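Long-range contacts in oxidoreductase, iron/ascorbate family (Shewanella oneidensis, PDB 3ON7), which probably uses ferrous iron to oxidise 2-oxoglutarate, forming ethylene or, with L-arginine as co-substrate, succinate and guanidine: residues 114-125 and 138-146; 166-176 and 228-239. One frame throughout, in Å; residues are numbered along the deposited sequence.

Interaction 1 of 2, residues 114-125 and 138-146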
loop_
_atom_site.group_PDB
_atom_site.type_symbol
_atom_site.label_atom_id
_atom_site.label_comp_id
_atom_site.label_asym_id
_atom_site.label_seq_id
_atom_site.Cartn_x
_atom_site.Cartn_y
_atom_site.Cartn_z
ATOM N N ASN B 114 16.082 3.593 23.072
ATOM C CA ASN B 114 16.732 2.578 22.261
ATOM C C ASN B 114 17.960 2.015 22.972
ATOM O O ASN B 114 18.190 0.818 22.926
ATOM C CB ASN B 114 17.118 3.138 20.882
ATOM C CG ASN B 114 16.039 2.905 19.844
ATOM O OD1 ASN B 114 15.975 1.838 19.230
ATOM N ND2 ASN B 114 15.177 3.909 19.642
ATOM N N THR B 115 18.715 2.880 23.652
ATOM C CA THR B 115 19.877 2.443 24.441
ATOM C C THR B 115 19.436 1.500 25.570
ATOM O O THR B 115 20.000 0.411 25.707
ATOM C CB THR B 115 20.705 3.631 24.994
ATOM O OG1 THR B 115 21.264 4.364 23.896
ATOM C CG2 THR B 115 21.856 3.151 25.946
ATOM N N LEU B 116 18.397 1.859 26.326
ATOM C CA LEU B 116 17.910 0.939 27.370
ATOM C C LEU B 116 17.408 -0.362 26.747
ATOM O O LEU B 116 17.731 -1.439 27.240
ATOM C CB LEU B 116 16.798 1.566 28.227
ATOM C CG LEU B 116 16.205 0.776 29.415
ATOM C CD1 LEU B 116 17.274 0.377 30.424
ATOM C CD2 LEU B 116 15.088 1.579 30.121
ATOM N N ALA B 117 16.648 -0.277 25.655
ATOM C CA ALA B 117 16.064 -1.490 25.058
ATOM C C ALA B 117 17.158 -2.429 24.549
ATOM O O ALA B 117 17.031 -3.647 24.584
ATOM C CB ALA B 117 15.074 -1.139 23.929
ATOM N N SER B 118 18.249 -1.826 24.102
ATOM C CA SER B 118 19.406 -2.552 23.623
ATOM C C SER B 118 20.114 -3.266 24.767
ATOM O O SER B 118 20.502 -4.429 24.631
ATOM C CB SER B 118 20.337 -1.588 22.904
ATOM O OG SER B 118 21.179 -2.278 22.013
ATOM N N GLU B 119 20.262 -2.596 25.910
ATOM C CA GLU B 119 20.812 -3.261 27.093
ATOM C C GLU B 119 19.891 -4.393 27.523
ATOM O O GLU B 119 20.354 -5.472 27.860
ATOM C CB GLU B 119 21.008 -2.293 28.261
ATOM C CG GLU B 119 21.579 -2.959 29.539
ATOM C CD GLU B 119 21.581 -2.041 30.770
ATOM O OE1 GLU B 119 20.902 -1.003 30.772
ATOM O OE2 GLU B 119 22.267 -2.364 31.752
ATOM N N LEU B 120 18.586 -4.148 27.506
ATOM C CA LEU B 120 17.609 -5.155 27.918
ATOM C C LEU B 120 17.628 -6.382 26.990
ATOM O O LEU B 120 17.487 -7.527 27.445
ATOM C CB LEU B 120 16.199 -4.556 27.957
ATOM C CG LEU B 120 15.943 -3.422 28.968
ATOM C CD1 LEU B 120 14.473 -2.993 28.887
ATOM C CD2 LEU B 120 16.338 -3.828 30.412
ATOM N N LEU B 121 17.785 -6.150 25.689
ATOM C CA LEU B 121 17.929 -7.276 24.765
ATOM C C LEU B 121 19.224 -8.061 25.042
ATOM O O LEU B 121 19.227 -9.274 24.927
ATOM C CB LEU B 121 17.882 -6.817 23.317
ATOM C CG LEU B 121 16.516 -6.335 22.853
ATOM C CD1 LEU B 121 16.686 -5.377 21.687
ATOM C CD2 LEU B 121 15.582 -7.518 22.471
ATOM N N GLU B 122 20.315 -7.373 25.394
ATOM C CA GLU B 122 21.533 -8.061 25.824
ATOM C C GLU B 122 21.215 -8.963 27.013
ATOM O O GLU B 122 21.652 -10.123 27.059
ATOM C CB GLU B 122 22.638 -7.082 26.245
ATOM C CG GLU B 122 23.404 -6.440 25.118
ATOM C CD GLU B 122 24.395 -5.375 25.604
ATOM O OE1 GLU B 122 24.567 -5.204 26.833
ATOM O OE2 GLU B 122 25.000 -4.708 24.742
ATOM N N TRP B 123 20.467 -8.421 27.978
ATOM C CA TRP B 123 20.044 -9.192 29.149
ATOM C C TRP B 123 19.268 -10.431 28.740
ATOM O O TRP B 123 19.510 -11.520 29.249
ATOM C CB TRP B 123 19.180 -8.355 30.091
ATOM C CG TRP B 123 19.906 -7.315 30.888
ATOM C CD1 TRP B 123 21.229 -6.975 30.820
ATOM C CD2 TRP B 123 19.317 -6.441 31.835
ATOM N NE1 TRP B 123 21.503 -5.953 31.701
ATOM C CE2 TRP B 123 20.340 -5.598 32.325
ATOM C CE3 TRP B 123 18.017 -6.297 32.334
ATOM C CZ2 TRP B 123 20.103 -4.623 33.297
ATOM C CZ3 TRP B 123 17.776 -5.320 33.294
ATOM C CH2 TRP B 123 18.816 -4.500 33.772
ATOM N N ILE B 124 18.345 -10.262 27.804
ATOM C CA ILE B 124 17.515 -11.371 27.336
ATOM C C ILE B 124 18.377 -12.460 26.712
ATOM O O ILE B 124 18.167 -13.650 26.968
ATOM C CB ILE B 124 16.432 -10.885 26.357
ATOM C CG1 ILE B 124 15.371 -10.056 27.109
ATOM C CG2 ILE B 124 15.782 -12.061 25.646
ATOM C CD1 ILE B 124 14.501 -9.202 26.183
ATOM N N GLU B 125 19.367 -12.058 25.920
ATOM C CA GLU B 125 20.259 -13.021 25.279
ATOM C C GLU B 125 21.122 -13.720 26.323
ATOM O O GLU B 125 21.183 -14.947 26.349
ATOM C CB GLU B 125 21.127 -12.345 24.221
ATOM C CG GLU B 125 21.839 -13.352 23.288
ATOM C CD GLU B 125 22.405 -12.723 22.022
ATOM O OE1 GLU B 125 22.010 -11.592 21.678
ATOM O OE2 GLU B 125 23.246 -13.379 21.363
ATOM N N ILE B 138 21.205 -13.309 14.507
ATOM C CA ILE B 138 22.254 -12.360 14.829
ATOM C C ILE B 138 21.977 -11.946 16.252
ATOM O O ILE B 138 20.909 -12.243 16.763
ATOM C CB ILE B 138 22.286 -11.155 13.853
ATOM C CG1 ILE B 138 20.970 -10.375 13.868
ATOM C CG2 ILE B 138 22.577 -11.630 12.432
ATOM C CD1 ILE B 138 21.008 -9.091 13.011
ATOM N N PRO B 139 22.944 -11.307 16.917
ATOM C CA PRO B 139 22.653 -10.878 18.290
ATOM C C PRO B 139 21.421 -9.972 18.377
ATOM O O PRO B 139 21.247 -9.087 17.542
ATOM C CB PRO B 139 23.923 -10.129 18.699
ATOM C CG PRO B 139 25.002 -10.767 17.890
ATOM C CD PRO B 139 24.365 -11.122 16.572
ATOM N N LEU B 140 20.589 -10.190 19.391
ATOM C CA LEU B 140 19.304 -9.481 19.514
ATOM C C LEU B 140 19.459 -7.961 19.387
ATOM O O LEU B 140 18.663 -7.311 18.725
ATOM C CB LEU B 140 18.591 -9.833 20.839
ATOM C CG LEU B 140 18.175 -11.293 21.092
ATOM C CD1 LEU B 140 17.393 -11.412 22.381
ATOM C CD2 LEU B 140 17.349 -11.840 19.935
ATOM N N PRO B 141 20.492 -7.385 20.016
ATOM C CA PRO B 141 20.650 -5.943 19.928
ATOM C C PRO B 141 20.903 -5.426 18.518
ATOM O O PRO B 141 20.524 -4.301 18.215
ATOM C CB PRO B 141 21.871 -5.678 20.797
ATOM C CG PRO B 141 21.886 -6.782 21.760
ATOM C CD PRO B 141 21.432 -7.973 20.987
ATOM N N GLU B 142 21.551 -6.243 17.687
ATOM C CA GLU B 142 21.883 -5.876 16.321
ATOM C C GLU B 142 20.651 -5.817 15.445
ATOM O O GLU B 142 20.673 -5.124 14.432
ATOM C CB GLU B 142 22.887 -6.856 15.699
ATOM C CG GLU B 142 24.329 -6.530 15.972
ATOM C CD GLU B 142 25.277 -7.524 15.312
ATOM O OE1 GLU B 142 25.064 -7.877 14.115
ATOM O OE2 GLU B 142 26.230 -7.948 16.012
HETATM N N MSE B 143 19.590 -6.534 15.842
HETATM C CA MSE B 143 18.319 -6.551 15.104
HETATM C C MSE B 143 17.650 -5.188 15.062
HETATM O O MSE B 143 16.933 -4.904 14.118
HETATM C CB MSE B 143 17.325 -7.572 15.713
HETATM C CG MSE B 143 17.764 -9.017 15.598
HETATM SE SE MSE B 143 16.504 -10.299 16.301
HETATM C CE MSE B 143 17.387 -11.928 15.692
ATOM N N ILE B 144 17.865 -4.358 16.088
ATOM C CA ILE B 144 17.189 -3.054 16.195
ATOM C C ILE B 144 18.118 -1.839 16.024
ATOM O O ILE B 144 17.656 -0.686 15.994
ATOM C CB ILE B 144 16.444 -2.898 17.547
ATOM C CG1 ILE B 144 17.404 -2.849 18.738
ATOM C CG2 ILE B 144 15.416 -4.015 17.747
ATOM C CD1 ILE B 144 16.821 -2.044 19.934
ATOM N N ALA B 145 19.422 -2.069 15.959
ATOM C CA ALA B 145 20.348 -0.941 15.793
ATOM C C ALA B 145 20.011 -0.210 14.490
ATOM O O ALA B 145 20.090 -0.799 13.437
ATOM C CB ALA B 145 21.783 -1.434 15.759
ATOM N N ASN B 146 19.632 1.062 14.587
ATOM C CA ASN B 146 19.304 1.910 13.429
ATOM C C ASN B 146 18.219 1.317 12.563
ATOM O O ASN B 146 18.288 1.375 11.348
ATOM C CB ASN B 146 20.559 2.225 12.603
ATOM C CG ASN B 146 21.540 3.115 13.364
ATOM O OD1 ASN B 146 21.152 4.143 13.921
ATOM N ND2 ASN B 146 22.800 2.721 13.399
HETATM O O HOH W 1 15.412 0.580 17.003
HETATM O O HOH W 2 21.031 -1.809 19.387
#
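Leu-121 is the apolar centre: CD1 meets CD1 of Ile-144 tip to tip at 3.8 Å, while CB lies 4.0 Å from CB of Leu-140, whose side chain crosses at about a right angle. Beyond it, CD1 of Leu-140 touches CG2 of Ile-124 at 3.7 Å. Nearer the solvent, the ring of Pro-141 is a knob set into the hole between Ser-118, Leu-121, Glu-122 and Glu-125; its CG touches CG of Glu-122 at 3.7 Å. One water joins Ser-118 OG to Pro-141 O, and a second donates to Asn-114 OD1 and Ile-144 O, while Asn-114 ND2 bonds Tyr-110 O. Glu-125, its CG anti to the backbone N (chi1 -166°) and its chain extended, reaches across so that OE1 accepts Leu-140 N at 3.0 Å, on the syn side but 33° out of the carboxylate plane. Were Glu-125 an alanine, this N-H would probably lose its acceptor and a gap would open beside Pro-139 and Pro-141. With axes 8.7 Å and directions 150° apart, helix 103-126 lies on the main sheet and packs against the short, weakly bonded helix at about 140-144, consistent with helices flanking the double-stranded beta-helix of 2-oxoglutarate/iron oxygenases.

Interaction 2 of 2, residues 166-176 and 228-239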
loop_
_atom_site.group_PDB
_atom_site.type_symbol
_atom_site.label_atom_id
_atom_site.label_comp_id
_atom_site.label_asym_id
_atom_site.label_seq_id
_atom_site.Cartn_x
_atom_site.Cartn_y
_atom_site.Cartn_z
HETATM N N MSE B 166 -17.623 6.839 29.146
HETATM C CA MSE B 166 -16.336 6.171 29.088
HETATM C C MSE B 166 -16.624 4.671 29.211
HETATM O O MSE B 166 -17.269 4.237 30.164
HETATM C CB MSE B 166 -15.443 6.680 30.231
HETATM C CG MSE B 166 -14.187 5.899 30.506
HETATM SE SE MSE B 166 -12.922 6.962 31.565
HETATM C CE MSE B 166 -11.995 7.716 30.054
ATOM N N GLY B 167 -16.168 3.892 28.240
ATOM C CA GLY B 167 -16.307 2.442 28.312
ATOM C C GLY B 167 -15.411 1.830 29.373
ATOM O O GLY B 167 -14.435 2.452 29.807
ATOM N N ALA B 168 -15.732 0.603 29.780
ATOM C CA ALA B 168 -14.889 -0.141 30.724
ATOM C C ALA B 168 -13.504 -0.484 30.142
ATOM O O ALA B 168 -12.552 -0.708 30.890
ATOM C CB ALA B 168 -15.593 -1.388 31.178
ATOM N N ILE B 169 -13.391 -0.515 28.817
ATOM C CA ILE B 169 -12.132 -0.857 28.156
ATOM C C ILE B 169 -11.663 0.306 27.274
ATOM O O ILE B 169 -12.391 0.758 26.413
ATOM C CB ILE B 169 -12.282 -2.140 27.298
ATOM C CG1 ILE B 169 -12.625 -3.331 28.176
ATOM C CG2 ILE B 169 -11.010 -2.446 26.562
ATOM C CD1 ILE B 169 -12.973 -4.562 27.380
ATOM N N ARG B 170 -10.443 0.770 27.510
ATOM C CA ARG B 170 -9.860 1.902 26.804
ATOM C C ARG B 170 -9.093 1.414 25.590
ATOM O O ARG B 170 -9.277 1.932 24.490
ATOM C CB ARG B 170 -8.911 2.681 27.736
ATOM C CG ARG B 170 -8.250 3.927 27.113
ATOM C CD ARG B 170 -7.370 4.691 28.109
ATOM N NE ARG B 170 -8.129 5.243 29.232
ATOM C CZ ARG B 170 -8.380 6.538 29.453
ATOM N NH1 ARG B 170 -7.926 7.489 28.648
ATOM N NH2 ARG B 170 -9.083 6.888 30.516
ATOM N N ALA B 171 -8.201 0.449 25.795
ATOM C CA ALA B 171 -7.535 -0.217 24.673
ATOM C C ALA B 171 -7.815 -1.741 24.684
ATOM O O ALA B 171 -7.514 -2.421 25.659
ATOM C CB ALA B 171 -6.028 0.083 24.691
ATOM N N ALA B 172 -8.406 -2.252 23.599
ATOM C CA ALA B 172 -8.740 -3.678 23.459
ATOM C C ALA B 172 -7.533 -4.599 23.612
ATOM O O ALA B 172 -6.396 -4.213 23.291
ATOM C CB ALA B 172 -9.366 -3.932 22.097
ATOM N N ALA B 173 -7.803 -5.818 24.092
ATOM C CA ALA B 173 -6.795 -6.890 24.182
ATOM C C ALA B 173 -6.124 -7.090 22.842
ATOM O O ALA B 173 -6.791 -7.270 21.836
ATOM C CB ALA B 173 -7.430 -8.216 24.635
ATOM N N HIS B 174 -4.798 -7.064 22.846
ATOM C CA HIS B 174 -4.024 -7.243 21.633
ATOM C C HIS B 174 -2.636 -7.770 21.965
ATOM O O HIS B 174 -2.171 -7.686 23.128
ATOM C CB HIS B 174 -3.882 -5.896 20.916
ATOM C CG HIS B 174 -3.117 -4.875 21.708
ATOM N ND1 HIS B 174 -3.675 -4.174 22.762
ATOM C CD2 HIS B 174 -1.825 -4.462 21.625
ATOM C CE1 HIS B 174 -2.770 -3.358 23.277
ATOM N NE2 HIS B 174 -1.643 -3.503 22.599
ATOM N N GLU B 175 -1.960 -8.247 20.929
ATOM C CA GLU B 175 -0.540 -8.538 20.995
ATOM C C GLU B 175 0.273 -7.593 20.128
ATOM O O GLU B 175 -0.210 -7.076 19.145
ATOM C CB GLU B 175 -0.275 -9.963 20.557
ATOM C CG GLU B 175 -0.854 -10.976 21.516
ATOM C CD GLU B 175 -1.900 -11.849 20.875
ATOM O OE1 GLU B 175 -2.785 -11.324 20.148
ATOM O OE2 GLU B 175 -1.816 -13.072 21.099
ATOM N N ASP B 176 1.512 -7.350 20.523
ATOM C CA ASP B 176 2.430 -6.607 19.693
ATOM C C ASP B 176 3.070 -7.562 18.715
ATOM O O ASP B 176 3.389 -8.691 19.063
ATOM C CB ASP B 176 3.502 -5.947 20.542
ATOM C CG ASP B 176 2.938 -4.840 21.444
ATOM O OD1 ASP B 176 1.756 -4.426 21.257
ATOM O OD2 ASP B 176 3.684 -4.410 22.344
ATOM N N SER B 228 4.812 -13.842 23.494
ATOM C CA SER B 228 4.148 -12.577 23.181
ATOM C C SER B 228 2.750 -12.642 23.744
ATOM O O SER B 228 1.925 -13.406 23.265
ATOM C CB SER B 228 4.060 -12.349 21.680
ATOM O OG SER B 228 3.321 -11.163 21.392
ATOM N N THR B 229 2.497 -11.839 24.766
ATOM C CA THR B 229 1.313 -11.993 25.624
ATOM C C THR B 229 0.264 -10.883 25.362
ATOM O O THR B 229 0.588 -9.725 25.023
ATOM C CB THR B 229 1.731 -12.003 27.134
ATOM O OG1 THR B 229 2.710 -13.018 27.356
ATOM C CG2 THR B 229 0.555 -12.284 28.043
ATOM N N SER B 230 -0.993 -11.283 25.505
ATOM C CA SER B 230 -2.128 -10.432 25.273
ATOM C C SER B 230 -2.246 -9.443 26.424
ATOM O O SER B 230 -2.283 -9.850 27.606
ATOM C CB SER B 230 -3.396 -11.295 25.188
ATOM O OG SER B 230 -4.557 -10.516 24.967
ATOM N N HIS B 231 -2.329 -8.162 26.071
ATOM C CA HIS B 231 -2.500 -7.098 27.043
ATOM C C HIS B 231 -3.576 -6.099 26.609
ATOM O O HIS B 231 -3.842 -5.957 25.405
ATOM C CB HIS B 231 -1.179 -6.378 27.290
ATOM C CG HIS B 231 -0.485 -5.925 26.049
ATOM N ND1 HIS B 231 0.153 -6.792 25.187
ATOM C CD2 HIS B 231 -0.299 -4.686 25.542
ATOM C CE1 HIS B 231 0.686 -6.102 24.196
ATOM N NE2 HIS B 231 0.421 -4.823 24.387
ATOM N N ARG B 232 -4.167 -5.415 27.599
ATOM C CA ARG B 232 -5.208 -4.399 27.379
ATOM C C ARG B 232 -5.112 -3.257 28.385
ATOM O O ARG B 232 -4.351 -3.336 29.351
ATOM C CB ARG B 232 -6.602 -5.038 27.491
ATOM C CG ARG B 232 -6.955 -5.492 28.898
ATOM C CD ARG B 232 -8.297 -6.141 28.990
ATOM N NE ARG B 232 -8.650 -6.446 30.371
ATOM C CZ ARG B 232 -9.854 -6.852 30.772
ATOM N NH1 ARG B 232 -10.841 -7.024 29.894
ATOM N NH2 ARG B 232 -10.081 -7.075 32.060
ATOM N N VAL B 233 -5.885 -2.196 28.168
ATOM C CA VAL B 233 -6.004 -1.138 29.168
ATOM C C VAL B 233 -7.477 -0.973 29.523
ATOM O O VAL B 233 -8.293 -0.654 28.656
ATOM C CB VAL B 233 -5.390 0.221 28.695
ATOM C CG1 VAL B 233 -5.563 1.306 29.769
ATOM C CG2 VAL B 233 -3.929 0.052 28.341
ATOM N N ILE B 234 -7.826 -1.206 30.792
ATOM C CA ILE B 234 -9.204 -0.967 31.255
ATOM C C ILE B 234 -9.275 0.404 31.926
ATOM O O ILE B 234 -8.240 0.987 32.228
ATOM C CB ILE B 234 -9.741 -2.092 32.191
ATOM C CG1 ILE B 234 -8.956 -2.193 33.509
ATOM C CG2 ILE B 234 -9.732 -3.408 31.477
ATOM C CD1 ILE B 234 -9.660 -3.030 34.594
ATOM N N ASN B 235 -10.485 0.923 32.096
ATOM C CA ASN B 235 -10.746 2.155 32.882
ATOM C C ASN B 235 -11.394 1.724 34.185
ATOM O O ASN B 235 -12.611 1.553 34.251
ATOM C CB ASN B 235 -11.679 3.135 32.144
ATOM C CG ASN B 235 -11.025 3.781 30.934
ATOM O OD1 ASN B 235 -9.880 4.191 30.993
ATOM N ND2 ASN B 235 -11.752 3.854 29.824
ATOM N N PRO B 236 -10.578 1.486 35.218
ATOM C CA PRO B 236 -11.136 0.958 36.446
ATOM C C PRO B 236 -11.959 2.014 37.170
ATOM O O PRO B 236 -11.857 3.189 36.854
ATOM C CB PRO B 236 -9.901 0.543 37.257
ATOM C CG PRO B 236 -8.795 1.331 36.726
ATOM C CD PRO B 236 -9.113 1.616 35.288
ATOM N N GLU B 237 -12.785 1.567 38.108
ATOM C CA GLU B 237 -13.668 2.430 38.855
ATOM C C GLU B 237 -12.829 3.532 39.488
ATOM O O GLU B 237 -11.799 3.262 40.080
ATOM C CB GLU B 237 -14.432 1.602 39.903
ATOM C CG GLU B 237 -15.372 2.376 40.805
ATOM C CD GLU B 237 -16.457 3.145 40.059
ATOM O OE1 GLU B 237 -17.056 2.586 39.103
ATOM O OE2 GLU B 237 -16.717 4.309 40.454
ATOM N N GLY B 238 -13.234 4.778 39.286
ATOM C CA GLY B 238 -12.470 5.929 39.773
ATOM C C GLY B 238 -11.769 6.744 38.696
ATOM O O GLY B 238 -11.461 7.910 38.916
ATOM N N THR B 239 -11.511 6.130 37.542
ATOM C CA THR B 239 -10.921 6.822 36.407
ATOM C C THR B 239 -11.759 8.062 36.059
ATOM O O THR B 239 -12.968 7.973 35.867
ATOM C CB THR B 239 -10.810 5.892 35.154
ATOM O OG1 THR B 239 -10.075 4.700 35.482
ATOM C CG2 THR B 239 -10.124 6.611 33.993
HETATM O O HOH W 3 -4.893 -10.558 22.274
HETATM O O HOH W 4 2.242 -8.834 23.057
#
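His-174 and His-231 bring their NE2 atoms to 3.0 Å of each other at an angle too poor for a hydrogen bond; with the carboxylate of Asp-176 they appear to face one vacant point. The rings meet obliquely, planes 60° apart and centroids 4.1 Å apart. In each, CG occupies the crowded position between backbone N and carbonyl carbon (chi1 64° in His-174, 51° in His-231), which turns the ring toward the facing strand, while ND1 still reaches a carbonyl of its own segment. ND1 of His-174 donates to Ala-172 O at 2.8 Å, and ND1 of His-231 to Thr-229 O at 3.0 Å; with the acceptors in the ring planes, these bonds fix the rotation of both rings. OD1 of Asp-176 lies at the edge of the His-231 ring, near its plane, with the carboxylate turned nearly perpendicular to the ring, while OD2 is held by Thr-181 and Asn-213.

Two histidines and an aspartate in an H-x-D...H pattern fit the facial triad of 2-oxoglutarate/iron oxygenases, so the spot is probably an empty iron site; the histidines sit on antiparallel strands of the double-stranded beta-helix, and the aspartate just past the end of one.

Arg-170 and Ala-171 both face Val-233 in a classic beta bulge, and Val-233 O accepts both their N-H groups. A second register shift precedes His-174.

At the far end Asn-235 bridges the two segments. Its OD1 takes Arg-170 NE at 2.7 Å, in plane on a lone pair, and NH2 from above the carbonyl plane; its ND2 gives a nearly straight bond to Gly-167 O at 3.0 Å. CG of Met-166 (selenomethionine) packs 3.3 Å from ND2 of Asn-235, and SE of Met-166 lies 3.7 Å from CG2 of Thr-239.

Interaction 1 closes along the chain before interaction 2 opens, and the two lie on opposite sides of the chain's centre. Their centres are 28 Å apart and their nearest atoms about 11 Å apart, so any relation between them is indirect. Two strands of the main sheet supply it. On strand 180-184, Ile-180 and Val-182 pack against segment 114-125 of helix 103-126, whereas the intervening Thr-181 bonds Asp-176. On strand 245-252, Leu-250 and Leu-252 touch interaction 1, while Phe-251 touches Asp-176 and Arg-245 touches Val-233. Interaction 2 thus holds the probable iron site, and interaction 1 packs helices on the other face of the sheet.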